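Local coordinates for protein muconate cycloisomerase (Azorhizobium caulinodans, PDB 3MY9) that belongs to the enolase superfamily, whose members join an N-terminal alpha/beta domain to a TIM-type barrel, and binds magnesium ions, at residues F147-R155 with I180-F188; V260-V271 with M286-Y297. All blocks are in the same frame, centred on the assembly; numbering follows the deposited sequence.

Interaction 1. Residues F147-R155 with I180-F188; sequences FDADLERMR and ILETMRGEF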
loop_
_atom_site.group_PDB
_atom_site.type_symbol
_atom_site.label_atom_id
_atom_site.label_comp_id
_atom_site.label_asym_id
_atom_site.label_seq_id
_atom_site.Cartn_x
_atom_site.Cartn_y
_atom_site.Cartn_z
ATOM N N PHE A 147 24.630 -39.809 -10.421
ATOM C CA PHE A 147 25.379 -38.560 -10.288
ATOM C C PHE A 147 26.848 -38.710 -10.635
ATOM O O PHE A 147 27.443 -37.787 -11.189
ATOM C CB PHE A 147 25.301 -37.947 -8.882
ATOM C CG PHE A 147 26.220 -36.765 -8.724
ATOM C CD1 PHE A 147 26.076 -35.664 -9.549
ATOM C CD2 PHE A 147 27.270 -36.793 -7.830
ATOM C CE1 PHE A 147 26.938 -34.591 -9.460
ATOM C CE2 PHE A 147 28.133 -35.714 -7.725
ATOM C CZ PHE A 147 27.964 -34.615 -8.542
ATOM N N ASP A 148 27.433 -39.855 -10.284
ATOM C CA ASP A 148 28.834 -40.127 -10.606
ATOM C C ASP A 148 29.082 -40.021 -12.112
ATOM O O ASP A 148 30.121 -39.515 -12.531
ATOM C CB ASP A 148 29.268 -41.503 -10.074
ATOM C CG ASP A 148 29.340 -41.550 -8.544
ATOM O OD1 ASP A 148 29.681 -42.613 -7.995
ATOM O OD2 ASP A 148 29.053 -40.538 -7.883
ATOM N N ALA A 149 28.125 -40.483 -12.917
ATOM C CA ALA A 149 28.190 -40.318 -14.380
ATOM C C ALA A 149 28.286 -38.834 -14.738
ATOM O O ALA A 149 29.086 -38.443 -15.585
ATOM C CB ALA A 149 26.964 -40.931 -15.048
ATOM N N ASP A 150 27.480 -38.018 -14.072
ATOM C CA ASP A 150 27.459 -36.582 -14.316
ATOM C C ASP A 150 28.746 -35.896 -13.850
ATOM O O ASP A 150 29.228 -34.970 -14.513
ATOM C CB ASP A 150 26.233 -35.926 -13.648
ATOM C CG ASP A 150 25.070 -35.723 -14.606
ATOM O OD1 ASP A 150 25.262 -35.883 -15.830
ATOM O OD2 ASP A 150 23.957 -35.368 -14.138
ATOM N N LEU A 151 29.279 -36.334 -12.710
ATOM C CA LEU A 151 30.512 -35.771 -12.158
ATOM C C LEU A 151 31.691 -35.942 -13.119
ATOM O O LEU A 151 32.530 -35.053 -13.240
ATOM C CB LEU A 151 30.846 -36.433 -10.807
ATOM C CG LEU A 151 32.067 -35.919 -10.023
ATOM C CD1 LEU A 151 32.001 -34.407 -9.861
ATOM C CD2 LEU A 151 32.231 -36.621 -8.628
ATOM N N GLU A 152 31.767 -37.092 -13.786
ATOM C CA GLU A 152 32.856 -37.329 -14.726
ATOM C C GLU A 152 32.681 -36.446 -15.953
ATOM O O GLU A 152 33.655 -35.883 -16.449
ATOM C CB GLU A 152 32.967 -38.814 -15.093
ATOM C CG GLU A 152 33.514 -39.653 -13.951
ATOM C CD GLU A 152 35.019 -39.457 -13.722
ATOM O OE1 GLU A 152 35.804 -39.440 -14.705
ATOM O OE2 GLU A 152 35.418 -39.329 -12.543
ATOM N N ARG A 153 31.445 -36.295 -16.423
ATOM C CA ARG A 153 31.154 -35.340 -17.506
ATOM C C ARG A 153 31.661 -33.940 -17.157
ATOM O O ARG A 153 32.401 -33.333 -17.929
ATOM C CB ARG A 153 29.664 -35.287 -17.829
ATOM C CG ARG A 153 29.155 -36.567 -18.420
ATOM C CD ARG A 153 27.692 -36.508 -18.783
ATOM N NE ARG A 153 27.149 -37.849 -18.972
ATOM C CZ ARG A 153 25.912 -38.139 -19.376
ATOM N NH1 ARG A 153 25.035 -37.175 -19.654
ATOM N NH2 ARG A 153 25.555 -39.420 -19.512
ATOM N N MET A 154 31.307 -33.457 -15.973
ATOM C CA MET A 154 31.780 -32.149 -15.494
ATOM C C MET A 154 33.305 -32.116 -15.437
ATOM O O MET A 154 33.933 -31.129 -15.822
ATOM C CB MET A 154 31.208 -31.844 -14.095
ATOM C CG MET A 154 29.709 -31.615 -14.101
ATOM S SD MET A 154 28.955 -31.298 -12.484
ATOM C CE MET A 154 29.564 -29.640 -12.291
ATOM N N ARG A 155 33.890 -33.205 -14.955
ATOM C CA ARG A 155 35.354 -33.318 -14.838
ATOM C C ARG A 155 36.073 -33.094 -16.165
ATOM O O ARG A 155 37.161 -32.529 -16.192
ATOM C CB ARG A 155 35.759 -34.687 -14.263
ATOM C CG ARG A 155 36.648 -34.600 -13.026
ATOM C CD ARG A 155 35.888 -34.851 -11.695
ATOM N NE ARG A 155 35.791 -36.285 -11.387
ATOM C CZ ARG A 155 35.747 -36.837 -10.166
ATOM N NH1 ARG A 155 35.813 -36.110 -9.047
ATOM N NH2 ARG A 155 35.656 -38.160 -10.069
ATOM N N ILE A 180 25.143 -33.840 -3.122
ATOM C CA ILE A 180 25.571 -33.573 -4.501
ATOM C C ILE A 180 26.089 -32.146 -4.658
ATOM O O ILE A 180 27.168 -31.941 -5.179
ATOM C CB ILE A 180 24.462 -33.907 -5.527
ATOM C CG1 ILE A 180 24.370 -35.437 -5.699
ATOM C CG2 ILE A 180 24.770 -33.290 -6.912
ATOM C CD1 ILE A 180 23.138 -35.920 -6.424
ATOM N N LEU A 181 25.358 -31.170 -4.151
ATOM C CA LEU A 181 25.782 -29.773 -4.272
ATOM C C LEU A 181 27.072 -29.554 -3.514
ATOM O O LEU A 181 27.936 -28.807 -3.972
ATOM C CB LEU A 181 24.721 -28.818 -3.745
ATOM C CG LEU A 181 23.459 -28.649 -4.607
ATOM C CD1 LEU A 181 22.353 -28.046 -3.764
ATOM C CD2 LEU A 181 23.723 -27.825 -5.910
ATOM N N GLU A 182 27.197 -30.203 -2.358
ATOM C CA GLU A 182 28.415 -30.113 -1.568
ATOM C C GLU A 182 29.606 -30.662 -2.335
ATOM O O GLU A 182 30.667 -30.059 -2.301
ATOM C CB GLU A 182 28.305 -30.877 -0.235
ATOM C CG GLU A 182 29.300 -30.372 0.825
ATOM C CD GLU A 182 28.831 -29.062 1.502
ATOM O OE1 GLU A 182 27.854 -29.099 2.314
ATOM O OE2 GLU A 182 29.437 -27.990 1.216
ATOM N N THR A 183 29.437 -31.812 -2.992
ATOM C CA THR A 183 30.529 -32.406 -3.777
ATOM C C THR A 183 30.912 -31.489 -4.936
ATOM O O THR A 183 32.085 -31.294 -5.200
ATOM C CB THR A 183 30.155 -33.796 -4.342
ATOM O OG1 THR A 183 29.713 -34.655 -3.284
ATOM C CG2 THR A 183 31.325 -34.424 -5.091
ATOM N N MET A 184 29.918 -30.917 -5.605
ATOM C CA MET A 184 30.168 -29.994 -6.724
ATOM C C MET A 184 30.900 -28.722 -6.307
ATOM O O MET A 184 31.833 -28.299 -6.986
ATOM C CB MET A 184 28.864 -29.602 -7.430
ATOM C CG MET A 184 28.394 -30.573 -8.522
ATOM S SD MET A 184 26.760 -30.091 -9.123
ATOM C CE MET A 184 26.254 -31.441 -10.121
ATOM N N ARG A 185 30.479 -28.096 -5.213
ATOM C CA ARG A 185 31.169 -26.887 -4.740
ATOM C C ARG A 185 32.561 -27.242 -4.179
ATOM O O ARG A 185 33.493 -26.467 -4.345
ATOM C CB ARG A 185 30.336 -26.103 -3.704
ATOM C CG ARG A 185 29.158 -25.288 -4.297
ATOM C CD ARG A 185 29.563 -24.420 -5.476
ATOM N NE ARG A 185 28.543 -23.427 -5.803
ATOM C CZ ARG A 185 28.510 -22.691 -6.915
ATOM N NH1 ARG A 185 29.460 -22.795 -7.858
ATOM N NH2 ARG A 185 27.524 -21.818 -7.078
ATOM N N GLY A 186 32.709 -28.420 -3.570
ATOM C CA GLY A 186 34.018 -28.877 -3.059
ATOM C C GLY A 186 35.116 -29.025 -4.122
ATOM O O GLY A 186 36.279 -28.696 -3.884
ATOM N N GLU A 187 34.762 -29.517 -5.299
ATOM C CA GLU A 187 35.748 -29.666 -6.366
ATOM C C GLU A 187 35.947 -28.412 -7.214
ATOM O O GLU A 187 37.084 -28.059 -7.581
ATOM C CB GLU A 187 35.342 -30.786 -7.306
ATOM C CG GLU A 187 36.380 -30.994 -8.439
ATOM C CD GLU A 187 36.500 -32.423 -8.870
ATOM O OE1 GLU A 187 37.359 -32.718 -9.754
ATOM O OE2 GLU A 187 35.741 -33.251 -8.306
ATOM N N PHE A 188 34.835 -27.778 -7.563
ATOM C CA PHE A 188 34.826 -26.735 -8.571
ATOM C C PHE A 188 34.753 -25.322 -8.011
ATOM O O PHE A 188 35.139 -24.381 -8.685
ATOM C CB PHE A 188 33.661 -26.973 -9.523
ATOM C CG PHE A 188 33.768 -28.264 -10.309
ATOM C CD1 PHE A 188 34.716 -28.400 -11.315
ATOM C CD2 PHE A 188 32.893 -29.319 -10.073
ATOM C CE1 PHE A 188 34.807 -29.581 -12.038
ATOM C CE2 PHE A 188 32.961 -30.479 -10.805
ATOM C CZ PHE A 188 33.921 -30.628 -11.774
#
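Glu-152 OE2 is gripped side-on by NH2 and NE of Arg-155, whose remaining nitrogen, NH1, reaches across to Glu-187 OE2 at 3.0 Å. The NH2 bond to Glu-152 OE2 is the shorter at 2.7 Å, and both acceptor oxygens lie in the guanidinium plane, so the two carboxylates fix how it is turned. Glu-187 receives NH1 on its syn lone pair, with an N-H...O angle of 152°. One face of the guanidinium rests on Leu-151, whose CG sits 3.7 Å above its centre. Beneath this outer bridge the contact turns apolar. The CA-CB bond of Phe-147 points toward helix 174-188, and with CG anti to the backbone N (chi1 173°) the ring lies against Ile-180. Ile-180 CG2 comes over one face of that ring, 3.8 Å from the centroid, as a CH-pi contact, while Leu-151 CB lies over the rim of the opposite face. Met-184 CE meets the ring at its edge, 3.3 Å from Phe-147 CE1, and touches Met-154 SD at 3.6 Å, the two methionine side chains crossing at about a right angle. Phe-188 closes the far end, with CZ 3.8 Å from Met-154 CB. The helices run nearly parallel, 20° apart, as successive outer helices of the barrel; Met-154 and Met-184 reach in to Ile-142 of strand 135-142, and Met-154 packs on Phe-165 and Ile-180 on Met-167 of strand 164-168.

Interaction 2. Residues V260-V271 with M286-Y297; sequences VVRRQAADAISV and MAIADTAGLPGY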
loop_
_atom_site.group_PDB
_atom_site.type_symbol
_atom_site.label_atom_id
_atom_site.label_comp_id
_atom_site.label_asym_id
_atom_site.label_seq_id
_atom_site.Cartn_x
_atom_site.Cartn_y
_atom_site.Cartn_z
ATOM N N VAL A 260 5.328 -8.999 -12.782
ATOM C CA VAL A 260 6.453 -9.538 -12.062
ATOM C C VAL A 260 7.264 -8.369 -11.448
ATOM O O VAL A 260 7.660 -8.442 -10.293
ATOM C CB VAL A 260 7.315 -10.443 -12.979
ATOM C CG1 VAL A 260 8.692 -10.741 -12.399
ATOM C CG2 VAL A 260 6.547 -11.756 -13.309
ATOM N N VAL A 261 7.523 -7.316 -12.227
ATOM C CA VAL A 261 8.272 -6.174 -11.725
ATOM C C VAL A 261 7.513 -5.522 -10.586
ATOM O O VAL A 261 8.075 -5.262 -9.549
ATOM C CB VAL A 261 8.548 -5.142 -12.820
ATOM C CG1 VAL A 261 9.196 -3.883 -12.257
ATOM C CG2 VAL A 261 9.400 -5.767 -13.926
ATOM N N ARG A 262 6.221 -5.300 -10.787
ATOM C CA ARG A 262 5.384 -4.592 -9.820
ATOM C C ARG A 262 5.331 -5.313 -8.490
ATOM O O ARG A 262 5.259 -4.674 -7.432
ATOM C CB ARG A 262 3.973 -4.502 -10.374
ATOM C CG ARG A 262 2.990 -3.757 -9.502
ATOM C CD ARG A 262 1.587 -3.721 -10.145
ATOM N NE ARG A 262 0.595 -3.341 -9.147
ATOM C CZ ARG A 262 0.074 -4.159 -8.229
ATOM N NH1 ARG A 262 0.415 -5.435 -8.188
ATOM N NH2 ARG A 262 -0.814 -3.681 -7.351
ATOM N N ARG A 263 5.311 -6.646 -8.549
ATOM C CA ARG A 263 5.241 -7.455 -7.344
ATOM C C ARG A 263 6.650 -7.847 -6.867
ATOM O O ARG A 263 6.777 -8.466 -5.823
ATOM C CB ARG A 263 4.424 -8.736 -7.586
ATOM C CG ARG A 263 3.010 -8.507 -8.083
ATOM C CD ARG A 263 2.009 -8.314 -6.966
ATOM N NE ARG A 263 1.323 -9.565 -6.632
ATOM C CZ ARG A 263 0.357 -10.120 -7.355
ATOM N NH1 ARG A 263 -0.181 -11.251 -6.947
ATOM N NH2 ARG A 263 -0.058 -9.574 -8.496
ATOM N N GLN A 264 7.690 -7.508 -7.639
ATOM C CA GLN A 264 9.056 -7.965 -7.352
ATOM C C GLN A 264 9.087 -9.482 -7.131
ATOM O O GLN A 264 9.694 -10.001 -6.170
ATOM C CB GLN A 264 9.641 -7.224 -6.123
ATOM C CG GLN A 264 9.610 -5.642 -6.235
ATOM C CD GLN A 264 10.107 -4.999 -4.958
ATOM O OE1 GLN A 264 9.319 -4.603 -4.103
ATOM N NE2 GLN A 264 11.415 -4.973 -4.785
ATOM N N ALA A 265 8.427 -10.186 -8.031
ATOM C CA ALA A 265 8.235 -11.620 -7.911
ATOM C C ALA A 265 9.404 -12.444 -8.497
ATOM O O ALA A 265 9.422 -13.649 -8.365
ATOM C CB ALA A 265 6.915 -11.993 -8.569
ATOM N N ALA A 266 10.382 -11.797 -9.142
ATOM C CA ALA A 266 11.557 -12.515 -9.692
ATOM C C ALA A 266 12.725 -11.549 -9.888
ATOM O O ALA A 266 12.509 -10.387 -9.997
ATOM C CB ALA A 266 11.234 -13.208 -11.025
ATOM N N ASP A 267 13.943 -12.077 -9.951
ATOM C CA ASP A 267 15.141 -11.289 -10.146
ATOM C C ASP A 267 15.674 -11.381 -11.581
ATOM O O ASP A 267 16.620 -10.668 -11.922
ATOM C CB ASP A 267 16.231 -11.767 -9.174
ATOM C CG ASP A 267 15.760 -11.773 -7.738
ATOM O OD1 ASP A 267 15.502 -10.685 -7.207
ATOM O OD2 ASP A 267 15.583 -12.866 -7.160
ATOM N N ALA A 268 15.097 -12.274 -12.390
ATOM C CA ALA A 268 15.568 -12.574 -13.771
ATOM C C ALA A 268 14.430 -13.320 -14.452
ATOM O O ALA A 268 13.559 -13.862 -13.768
ATOM C CB ALA A 268 16.846 -13.452 -13.770
ATOM N N ILE A 269 14.393 -13.284 -15.781
ATOM C CA ILE A 269 13.332 -13.951 -16.529
ATOM C C ILE A 269 13.930 -14.770 -17.670
ATOM O O ILE A 269 14.977 -14.424 -18.207
ATOM C CB ILE A 269 12.317 -12.956 -17.093
ATOM C CG1 ILE A 269 12.961 -12.064 -18.168
ATOM C CG2 ILE A 269 11.665 -12.105 -15.976
ATOM C CD1 ILE A 269 12.002 -11.194 -18.854
ATOM N N SER A 270 13.288 -15.866 -18.041
ATOM C CA SER A 270 13.676 -16.562 -19.272
ATOM C C SER A 270 12.783 -16.056 -20.383
ATOM O O SER A 270 11.583 -15.985 -20.213
ATOM C CB SER A 270 13.517 -18.064 -19.131
ATOM O OG SER A 270 12.192 -18.328 -18.708
ATOM N N VAL A 271 13.386 -15.702 -21.509
ATOM C CA VAL A 271 12.676 -15.152 -22.651
ATOM C C VAL A 271 12.400 -16.285 -23.640
ATOM O O VAL A 271 13.319 -16.974 -24.087
ATOM C CB VAL A 271 13.499 -14.050 -23.377
ATOM C CG1 VAL A 271 14.100 -13.082 -22.397
ATOM C CG2 VAL A 271 14.605 -14.667 -24.173
ATOM N N MET A 286 12.536 -7.335 -23.281
ATOM C CA MET A 286 13.837 -7.026 -22.664
ATOM C C MET A 286 14.102 -5.508 -22.407
ATOM O O MET A 286 14.846 -5.172 -21.500
ATOM C CB MET A 286 14.954 -7.715 -23.417
ATOM C CG MET A 286 14.931 -9.247 -23.184
ATOM S SD MET A 286 14.939 -9.779 -21.455
ATOM C CE MET A 286 16.456 -9.070 -20.957
ATOM N N ALA A 287 13.430 -4.594 -23.101
ATOM C CA ALA A 287 13.562 -3.169 -22.748
ATOM C C ALA A 287 12.967 -2.897 -21.363
ATOM O O ALA A 287 13.512 -2.109 -20.594
ATOM C CB ALA A 287 12.868 -2.296 -23.765
ATOM N N ILE A 288 11.838 -3.537 -21.068
ATOM C CA ILE A 288 11.229 -3.439 -19.773
ATOM C C ILE A 288 12.159 -4.031 -18.699
ATOM O O ILE A 288 12.382 -3.409 -17.663
ATOM C CB ILE A 288 9.886 -4.160 -19.695
ATOM C CG1 ILE A 288 8.875 -3.526 -20.640
ATOM C CG2 ILE A 288 9.348 -4.118 -18.264
ATOM C CD1 ILE A 288 7.723 -4.410 -20.937
ATOM N N ALA A 289 12.682 -5.224 -18.976
ATOM C CA ALA A 289 13.478 -5.962 -18.042
ATOM C C ALA A 289 14.802 -5.236 -17.735
ATOM O O ALA A 289 15.207 -5.205 -16.585
ATOM C CB ALA A 289 13.729 -7.413 -18.556
ATOM N N ASP A 290 15.457 -4.675 -18.757
ATOM C CA ASP A 290 16.690 -3.875 -18.580
ATOM C C ASP A 290 16.442 -2.661 -17.680
ATOM O O ASP A 290 17.208 -2.392 -16.765
ATOM C CB ASP A 290 17.258 -3.374 -19.944
ATOM C CG ASP A 290 17.858 -4.487 -20.787
ATOM O OD1 ASP A 290 17.970 -5.644 -20.291
ATOM O OD2 ASP A 290 18.197 -4.216 -21.975
ATOM N N THR A 291 15.369 -1.921 -17.951
ATOM C CA THR A 291 15.009 -0.798 -17.108
ATOM C C THR A 291 14.778 -1.259 -15.666
ATOM O O THR A 291 15.216 -0.610 -14.725
ATOM C CB THR A 291 13.773 -0.057 -17.659
ATOM O OG1 THR A 291 14.004 0.261 -19.032
ATOM C CG2 THR A 291 13.531 1.238 -16.885
ATOM N N ALA A 292 14.153 -2.414 -15.499
ATOM C CA ALA A 292 13.836 -2.936 -14.171
ATOM C C ALA A 292 14.982 -3.663 -13.481
ATOM O O ALA A 292 14.841 -4.030 -12.332
ATOM C CB ALA A 292 12.626 -3.864 -14.217
ATOM N N GLY A 293 16.092 -3.865 -14.169
ATOM C CA GLY A 293 17.260 -4.517 -13.606
ATOM C C GLY A 293 17.125 -6.021 -13.542
ATOM O O GLY A 293 17.761 -6.647 -12.710
ATOM N N LEU A 294 16.306 -6.610 -14.411
ATOM C CA LEU A 294 16.129 -8.071 -14.444
ATOM C C LEU A 294 16.848 -8.640 -15.667
ATOM O O LEU A 294 16.452 -8.355 -16.785
ATOM C CB LEU A 294 14.643 -8.446 -14.476
ATOM C CG LEU A 294 13.686 -7.835 -13.406
ATOM C CD1 LEU A 294 12.320 -8.499 -13.555
ATOM C CD2 LEU A 294 14.158 -8.038 -11.994
ATOM N N PRO A 295 17.946 -9.396 -15.471
ATOM C CA PRO A 295 18.575 -10.047 -16.630
ATOM C C PRO A 295 17.686 -11.160 -17.247
ATOM O O PRO A 295 16.852 -11.773 -16.583
ATOM C CB PRO A 295 19.864 -10.673 -16.065
ATOM C CG PRO A 295 19.999 -10.174 -14.701
ATOM C CD PRO A 295 18.681 -9.643 -14.222
ATOM N N GLY A 296 17.879 -11.372 -18.541
ATOM C CA GLY A 296 17.208 -12.407 -19.249
ATOM C C GLY A 296 18.100 -13.595 -19.510
ATOM O O GLY A 296 19.349 -13.492 -19.616
ATOM N N TYR A 297 17.422 -14.724 -19.627
ATOM C CA TYR A 297 18.016 -16.000 -19.957
ATOM C C TYR A 297 17.296 -16.477 -21.215
ATOM O O TYR A 297 16.100 -16.292 -21.335
ATOM C CB TYR A 297 17.776 -16.917 -18.774
ATOM C CG TYR A 297 18.200 -18.356 -18.932
ATOM C CD1 TYR A 297 19.509 -18.678 -19.263
ATOM C CD2 TYR A 297 17.306 -19.402 -18.682
ATOM C CE1 TYR A 297 19.914 -19.975 -19.388
ATOM C CE2 TYR A 297 17.722 -20.744 -18.804
ATOM C CZ TYR A 297 19.027 -21.009 -19.142
ATOM O OH TYR A 297 19.485 -22.298 -19.250
HETATM O O HOH W 1 17.700 -8.607 -10.696
#
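Strands 268-270 and 296-297 pair in parallel: Ile-269 gives its N-H to Pro-295 O at 3.0 Å, its own O takes Tyr-297 N at 2.8 Å, and Val-271 N returns to Tyr-297 O at 2.8 Å. On one face of this pair Ile-269 meets helix 279-292. Its CG1 sits between the backbone N and carbonyl carbon (chi1 66°), and CD1 ends against Ala-289 CB and Met-286 SD. Met-286, bent at chi2 and chi3, brings its sulfur 3.5 Å from Val-271 CG1 and its CE methyl against Gly-296, where there is no side chain. Strand 268-270, helix 279-292 and strand 296-297 make a beta-alpha-beta crossover of the TIM-type barrel. Helices 254-263 and 279-292 both end in Schellman motifs, at Gln-264 and Gly-293. Where they converge, Val-261 CG2 packs 3.8 Å from Ala-292 CB, and Leu-294 fills the angle between helix and strand, CD1 against Val-261 and CD2 lying 3.5 Å from Ala-266 O. A water donates to both Asp-267 O and Gly-293 O, bridging the two loops, and Phe-205 of a neighbouring subunit packs on Ala-268 and Pro-295. On the other face of the strands Ser-270 CB lies obliquely beside the Tyr-297 ring, 4.0 Å from CD2; the Tyr-297 hydroxyl is hydrogen-bonded to Glu-326 OE1, and Phe-221 meets its ring edge-to-face.

Both interactions belong to the same barrel domain, at well-separated points of its wall: their centres lie 31 Å apart and their nearest atoms about 14 Å, without touching. Interaction 1 joins two outer helices near the start of the barrel and touches no other subunit, whereas interaction 2, more deeply buried, joins consecutive beta-alpha units later in the chain and borders three other subunits. Interaction 2 lies beside the magnesium sites. Ser-270 makes a weak hydrogen bond to Asp-248, which binds one magnesium ion with Glu-223. The nearest atom of the Asp-267 side chain, which is hydrogen-bonded to Ile-245 N, is about 4 Å from a magnesium ion, and the side chain touches Ala-238, part of the second site.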